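PDB 3DWV: glutathione peroxidase-like protein from Trypanosoma brucei, which probably reduces hydroperoxides as a glutathione peroxidase-type enzyme that takes its electrons from tryparedoxin. Local coordinates for residues T67-F80 and A169-L182. The protein carries 1 engineered substitution. Numbering follows the deposited sequence.
Unlike the reference sequence in segment 67-80: Thr70 (reference Ala).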
loop_
_atom_site.group_PDB
_atom_site.type_symbol
_atom_site.label_atom_id
_atom_site.label_comp_id
_atom_site.label_asym_id
_atom_site.label_seq_id
_atom_site.Cartn_x
_atom_site.Cartn_y
_atom_site.Cartn_z
ATOM N N THR A 67 -12.704 0.572 1.753
ATOM C CA THR A 67 -12.365 -0.712 1.138
ATOM C C THR A 67 -11.295 -1.436 1.941
ATOM O O THR A 67 -11.519 -2.594 2.294
ATOM C CB THR A 67 -11.898 -0.528 -0.308
ATOM O OG1 THR A 67 -13.030 -0.035 -1.034
ATOM C CG2 THR A 67 -11.563 -1.865 -0.938
ATOM N N ALA A 68 -10.192 -0.761 2.219
ATOM C CA ALA A 68 -9.108 -1.418 3.005
ATOM C C ALA A 68 -9.649 -1.893 4.346
ATOM O O ALA A 68 -9.303 -2.979 4.797
ATOM C CB ALA A 68 -7.936 -0.486 3.274
ATOM N N THR A 69 -10.473 -1.109 5.037
ATOM C CA THR A 69 -10.881 -1.487 6.396
ATOM C C THR A 69 -11.850 -2.660 6.356
ATOM O O THR A 69 -11.776 -3.616 7.153
ATOM C CB THR A 69 -11.520 -0.266 7.071
ATOM O OG1 THR A 69 -10.507 0.779 7.218
ATOM C CG2 THR A 69 -12.063 -0.613 8.443
ATOM N N THR A 70 -12.791 -2.546 5.407
ATOM C CA THR A 70 -13.717 -3.646 5.195
ATOM C C THR A 70 -12.998 -4.964 4.932
ATOM O O THR A 70 -13.349 -5.976 5.550
ATOM C CB THR A 70 -14.635 -3.371 3.995
ATOM O OG1 THR A 70 -15.406 -2.187 4.315
ATOM C CG2 THR A 70 -15.579 -4.559 3.793
ATOM N N LEU A 71 -11.994 -4.956 4.029
ATOM C CA LEU A 71 -11.331 -6.229 3.707
ATOM C C LEU A 71 -10.519 -6.716 4.891
ATOM O O LEU A 71 -10.544 -7.919 5.218
ATOM C CB LEU A 71 -10.396 -6.096 2.507
ATOM C CG LEU A 71 -11.071 -5.841 1.157
ATOM C CD1 LEU A 71 -10.099 -5.325 0.098
ATOM C CD2 LEU A 71 -11.750 -7.115 0.705
ATOM N N TYR A 72 -9.788 -5.828 5.528
ATOM C CA TYR A 72 -9.051 -6.169 6.742
ATOM C C TYR A 72 -9.907 -6.870 7.780
ATOM O O TYR A 72 -9.599 -7.955 8.300
ATOM C CB TYR A 72 -8.476 -4.862 7.323
ATOM C CG TYR A 72 -7.638 -5.131 8.549
ATOM C CD1 TYR A 72 -6.452 -5.855 8.466
ATOM C CD2 TYR A 72 -8.060 -4.664 9.781
ATOM C CE1 TYR A 72 -5.665 -6.113 9.578
ATOM C CE2 TYR A 72 -7.273 -4.918 10.908
ATOM C CZ TYR A 72 -6.105 -5.632 10.799
ATOM O OH TYR A 72 -5.385 -5.851 11.949
ATOM N N ASN A 73 -11.055 -6.263 8.130
ATOM C CA ASN A 73 -11.886 -6.816 9.202
ATOM C C ASN A 73 -12.586 -8.088 8.756
ATOM O O ASN A 73 -12.793 -9.015 9.550
ATOM C CB ASN A 73 -12.911 -5.769 9.670
ATOM C CG ASN A 73 -12.285 -4.654 10.499
ATOM O OD1 ASN A 73 -11.309 -4.898 11.233
ATOM N ND2 ASN A 73 -12.865 -3.463 10.365
ATOM N N LYS A 74 -12.961 -8.167 7.484
ATOM C CA LYS A 74 -13.594 -9.367 6.971
ATOM C C LYS A 74 -12.685 -10.581 6.980
ATOM O O LYS A 74 -13.180 -11.685 7.238
ATOM C CB LYS A 74 -14.015 -9.088 5.522
ATOM C CG LYS A 74 -14.773 -10.254 4.924
ATOM C CD LYS A 74 -16.071 -9.793 4.299
ATOM C CE LYS A 74 -15.842 -9.402 2.859
ATOM N NZ LYS A 74 -17.062 -9.693 2.019
ATOM N N TYR A 75 -11.407 -10.424 6.660
ATOM C CA TYR A 75 -10.537 -11.540 6.325
ATOM C C TYR A 75 -9.335 -11.688 7.245
ATOM O O TYR A 75 -8.621 -12.706 7.112
ATOM C CB TYR A 75 -10.027 -11.420 4.862
ATOM C CG TYR A 75 -11.173 -11.561 3.870
ATOM C CD1 TYR A 75 -11.807 -12.804 3.709
ATOM C CD2 TYR A 75 -11.622 -10.488 3.096
ATOM C CE1 TYR A 75 -12.851 -12.947 2.800
ATOM C CE2 TYR A 75 -12.685 -10.640 2.188
ATOM C CZ TYR A 75 -13.291 -11.876 2.060
ATOM O OH TYR A 75 -14.336 -12.028 1.168
ATOM N N LYS A 76 -9.096 -10.721 8.157
ATOM C CA LYS A 76 -7.940 -10.957 9.044
ATOM C C LYS A 76 -8.056 -12.278 9.812
ATOM O O LYS A 76 -7.062 -12.872 10.239
ATOM C CB LYS A 76 -7.772 -9.758 9.973
ATOM C CG LYS A 76 -9.019 -9.433 10.801
ATOM C CD LYS A 76 -8.732 -8.235 11.713
ATOM C CE LYS A 76 -9.927 -7.977 12.619
ATOM N NZ LYS A 76 -9.815 -6.581 13.157
ATOM N N SER A 77 -9.263 -12.821 10.032
ATOM C CA SER A 77 -9.356 -14.069 10.794
ATOM C C SER A 77 -8.848 -15.236 9.962
ATOM O O SER A 77 -8.572 -16.328 10.518
ATOM C CB SER A 77 -10.793 -14.376 11.243
ATOM O OG SER A 77 -11.700 -14.134 10.170
ATOM N N GLN A 78 -8.738 -15.026 8.651
ATOM C CA GLN A 78 -8.327 -16.154 7.797
ATOM C C GLN A 78 -6.831 -16.117 7.509
ATOM O O GLN A 78 -6.297 -16.942 6.747
ATOM C CB GLN A 78 -9.112 -16.159 6.483
ATOM C CG GLN A 78 -10.592 -16.473 6.594
ATOM C CD GLN A 78 -11.274 -16.692 5.250
ATOM O OE1 GLN A 78 -10.766 -17.417 4.381
ATOM N NE2 GLN A 78 -12.450 -16.088 5.033
ATOM N N GLY A 79 -6.138 -15.138 8.096
ATOM C CA GLY A 79 -4.722 -14.869 8.097
ATOM C C GLY A 79 -4.243 -13.629 7.378
ATOM O O GLY A 79 -3.106 -13.158 7.395
ATOM N N PHE A 80 -5.109 -12.970 6.651
ATOM C CA PHE A 80 -4.921 -11.833 5.801
ATOM C C PHE A 80 -4.466 -10.606 6.570
ATOM O O PHE A 80 -4.788 -10.444 7.755
ATOM C CB PHE A 80 -6.258 -11.576 5.114
ATOM C CG PHE A 80 -6.338 -10.352 4.209
ATOM C CD1 PHE A 80 -5.698 -10.304 2.982
ATOM C CD2 PHE A 80 -7.101 -9.262 4.619
ATOM C CE1 PHE A 80 -5.828 -9.202 2.159
ATOM C CE2 PHE A 80 -7.251 -8.166 3.819
ATOM C CZ PHE A 80 -6.634 -8.146 2.578
ATOM N N ALA A 169 -11.190 0.968 -6.440
ATOM C CA ALA A 169 -11.503 -0.453 -6.634
ATOM C C ALA A 169 -12.499 -0.945 -5.592
ATOM O O ALA A 169 -12.377 -0.669 -4.404
ATOM C CB ALA A 169 -10.244 -1.325 -6.575
ATOM N N SER A 170 -13.510 -1.692 -6.069
ATOM C CA SER A 170 -14.542 -2.080 -5.123
ATOM C C SER A 170 -14.077 -3.271 -4.298
ATOM O O SER A 170 -13.137 -3.949 -4.703
ATOM C CB SER A 170 -15.836 -2.445 -5.855
ATOM O OG SER A 170 -15.556 -3.309 -6.929
ATOM N N VAL A 171 -14.776 -3.487 -3.185
ATOM C CA VAL A 171 -14.498 -4.722 -2.403
ATOM C C VAL A 171 -14.673 -5.961 -3.268
ATOM O O VAL A 171 -13.904 -6.957 -3.257
ATOM C CB VAL A 171 -15.412 -4.639 -1.180
ATOM C CG1 VAL A 171 -15.591 -5.969 -0.451
ATOM C CG2 VAL A 171 -14.903 -3.578 -0.178
ATOM N N LYS A 172 -15.725 -5.973 -4.107
ATOM C CA LYS A 172 -15.977 -7.138 -4.973
ATOM C C LYS A 172 -14.897 -7.397 -6.010
ATOM O O LYS A 172 -14.510 -8.528 -6.352
ATOM C CB LYS A 172 -17.339 -6.951 -5.653
ATOM C CG LYS A 172 -17.846 -8.173 -6.368
ATOM C CD LYS A 172 -17.975 -9.385 -5.455
ATOM C CE LYS A 172 -19.271 -10.148 -5.657
ATOM N NZ LYS A 172 -19.107 -11.603 -5.387
ATOM N N ASP A 173 -14.320 -6.336 -6.572
ATOM C CA ASP A 173 -13.230 -6.466 -7.536
ATOM C C ASP A 173 -11.994 -7.055 -6.866
ATOM O O ASP A 173 -11.253 -7.825 -7.433
ATOM C CB ASP A 173 -12.863 -5.105 -8.129
ATOM C CG ASP A 173 -13.843 -4.676 -9.214
ATOM O OD1 ASP A 173 -14.635 -5.511 -9.709
ATOM O OD2 ASP A 173 -13.801 -3.471 -9.568
ATOM N N ILE A 174 -11.772 -6.672 -5.631
ATOM C CA ILE A 174 -10.542 -7.135 -4.970
ATOM C C ILE A 174 -10.788 -8.557 -4.504
ATOM O O ILE A 174 -9.933 -9.424 -4.658
ATOM C CB ILE A 174 -10.133 -6.139 -3.867
ATOM C CG1 ILE A 174 -9.730 -4.764 -4.393
ATOM C CG2 ILE A 174 -8.991 -6.695 -3.042
ATOM C CD1 ILE A 174 -9.103 -3.783 -3.422
ATOM N N GLU A 175 -11.963 -8.833 -3.957
ATOM C CA GLU A 175 -12.358 -10.193 -3.605
ATOM C C GLU A 175 -12.223 -11.195 -4.750
ATOM O O GLU A 175 -11.790 -12.337 -4.500
ATOM C CB GLU A 175 -13.813 -10.160 -3.082
ATOM C CG GLU A 175 -13.875 -9.699 -1.635
ATOM C CD GLU A 175 -15.287 -9.760 -1.085
ATOM O OE1 GLU A 175 -16.275 -9.680 -1.868
ATOM O OE2 GLU A 175 -15.433 -9.890 0.144
ATOM N N GLU A 176 -12.563 -10.839 -5.993
ATOM C CA GLU A 176 -12.383 -11.751 -7.129
ATOM C C GLU A 176 -10.975 -12.359 -7.162
ATOM O O GLU A 176 -10.795 -13.550 -7.423
ATOM C CB GLU A 176 -12.633 -11.044 -8.457
ATOM C CG GLU A 176 -13.862 -10.183 -8.572
ATOM C CD GLU A 176 -15.149 -10.891 -8.202
ATOM O OE1 GLU A 176 -15.539 -10.872 -7.010
ATOM O OE2 GLU A 176 -15.799 -11.469 -9.098
ATOM N N LYS A 177 -9.969 -11.531 -6.872
ATOM C CA LYS A 177 -8.573 -11.944 -6.829
ATOM C C LYS A 177 -8.170 -12.544 -5.477
ATOM O O LYS A 177 -7.413 -13.538 -5.388
ATOM C CB LYS A 177 -7.630 -10.768 -7.084
ATOM C CG LYS A 177 -7.871 -9.943 -8.332
ATOM C CD LYS A 177 -8.228 -10.816 -9.521
ATOM C CE LYS A 177 -8.379 -9.942 -10.775
ATOM N NZ LYS A 177 -9.105 -10.682 -11.827
ATOM N N LEU A 178 -8.619 -11.945 -4.376
ATOM C CA LEU A 178 -8.177 -12.357 -3.041
ATOM C C LEU A 178 -8.752 -13.690 -2.568
ATOM O O LEU A 178 -8.048 -14.484 -1.924
ATOM C CB LEU A 178 -8.558 -11.263 -2.062
ATOM C CG LEU A 178 -8.377 -11.516 -0.569
ATOM C CD1 LEU A 178 -6.927 -11.788 -0.216
ATOM C CD2 LEU A 178 -8.884 -10.308 0.223
ATOM N N ILE A 179 -10.015 -13.957 -2.814
ATOM C CA ILE A 179 -10.601 -15.199 -2.243
ATOM C C ILE A 179 -9.908 -16.454 -2.708
ATOM O O ILE A 179 -9.641 -17.339 -1.875
ATOM C CB ILE A 179 -12.121 -15.187 -2.585
ATOM C CG1 ILE A 179 -12.868 -14.145 -1.715
ATOM C CG2 ILE A 179 -12.710 -16.580 -2.581
ATOM C CD1 ILE A 179 -14.298 -13.933 -2.154
ATOM N N PRO A 180 -9.599 -16.610 -3.994
ATOM C CA PRO A 180 -8.796 -17.767 -4.372
ATOM C C PRO A 180 -7.452 -17.804 -3.639
ATOM O O PRO A 180 -6.939 -18.929 -3.488
ATOM C CB PRO A 180 -8.532 -17.536 -5.863
ATOM C CG PRO A 180 -9.677 -16.693 -6.329
ATOM C CD PRO A 180 -9.975 -15.807 -5.166
ATOM N N LEU A 181 -6.859 -16.691 -3.234
ATOM C CA LEU A 181 -5.557 -16.696 -2.580
ATOM C C LEU A 181 -5.697 -17.136 -1.148
ATOM O O LEU A 181 -4.809 -17.720 -0.576
ATOM C CB LEU A 181 -4.972 -15.281 -2.552
ATOM C CG LEU A 181 -4.401 -14.896 -3.922
ATOM C CD1 LEU A 181 -3.934 -13.451 -3.927
ATOM C CD2 LEU A 181 -3.289 -15.865 -4.310
ATOM N N LEU A 182 -6.894 -16.812 -0.630
ATOM C CA LEU A 182 -7.175 -17.317 0.708
ATOM C C LEU A 182 -7.427 -18.826 0.635
ATOM O O LEU A 182 -6.986 -19.547 1.516
ATOM C CB LEU A 182 -8.378 -16.585 1.303
ATOM C CG LEU A 182 -8.086 -15.105 1.603
ATOM C CD1 LEU A 182 -9.386 -14.333 1.373
ATOM C CD2 LEU A 182 -7.494 -14.964 2.988
HETATM O O HOH W 1 -11.401 1.035 -2.952
#
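Helix 67-75, the later part of helix 64-75, and helix 171-181 run side by side in the same general direction, their axes 10.6 Å apart and inclined at -43°, with Thr67 level with Val171 and Gln78 level with Leu182. Leu71 is the central knob, seated in a hole formed by Val171, Ile174, Glu175 and Leu178. Its CD1 presses on Ile174 CG2 at 3.6 Å, while CD2 lies against Val171 CG1 and the aliphatic part of Glu175. From the last turn of helix 67-75, Tyr75 reaches across to the middle of helix 171-181 with CG beside its backbone N (chi1 -66°). Tyr75 OH and Lys74 NZ both meet Glu175 OE2, an oxygen whose modelled place is doubtful; as built, it lies at the ring edge, taking a 2.6 Å hydrogen bond from the hydroxyl and a salt bridge from the ammonium. CG of Lys74 covers one face of the Tyr75 ring. Towards the C-terminal ends, Leu182 CD1 makes an off-centre CH-pi contact with this ring, 4.2 Å from its centroid. Deeper in, Leu178 CD2 sits over one face of Phe80, 4.1 Å from the ring centroid, and Leu178 CD1 touches Phe80 CE1. At the other end, Thr67 OG1 is hydrogen-bonded to Gly63 O. Beneath the pair, Leu71 and Phe80 rest on Leu50 of strand 49-54, and Ile174 on Phe165 of strand 161-165. Two neighbouring helices thus pack together on one side of the central mixed sheet, an arrangement characteristic of the thioredoxin fold of glutathione peroxidases.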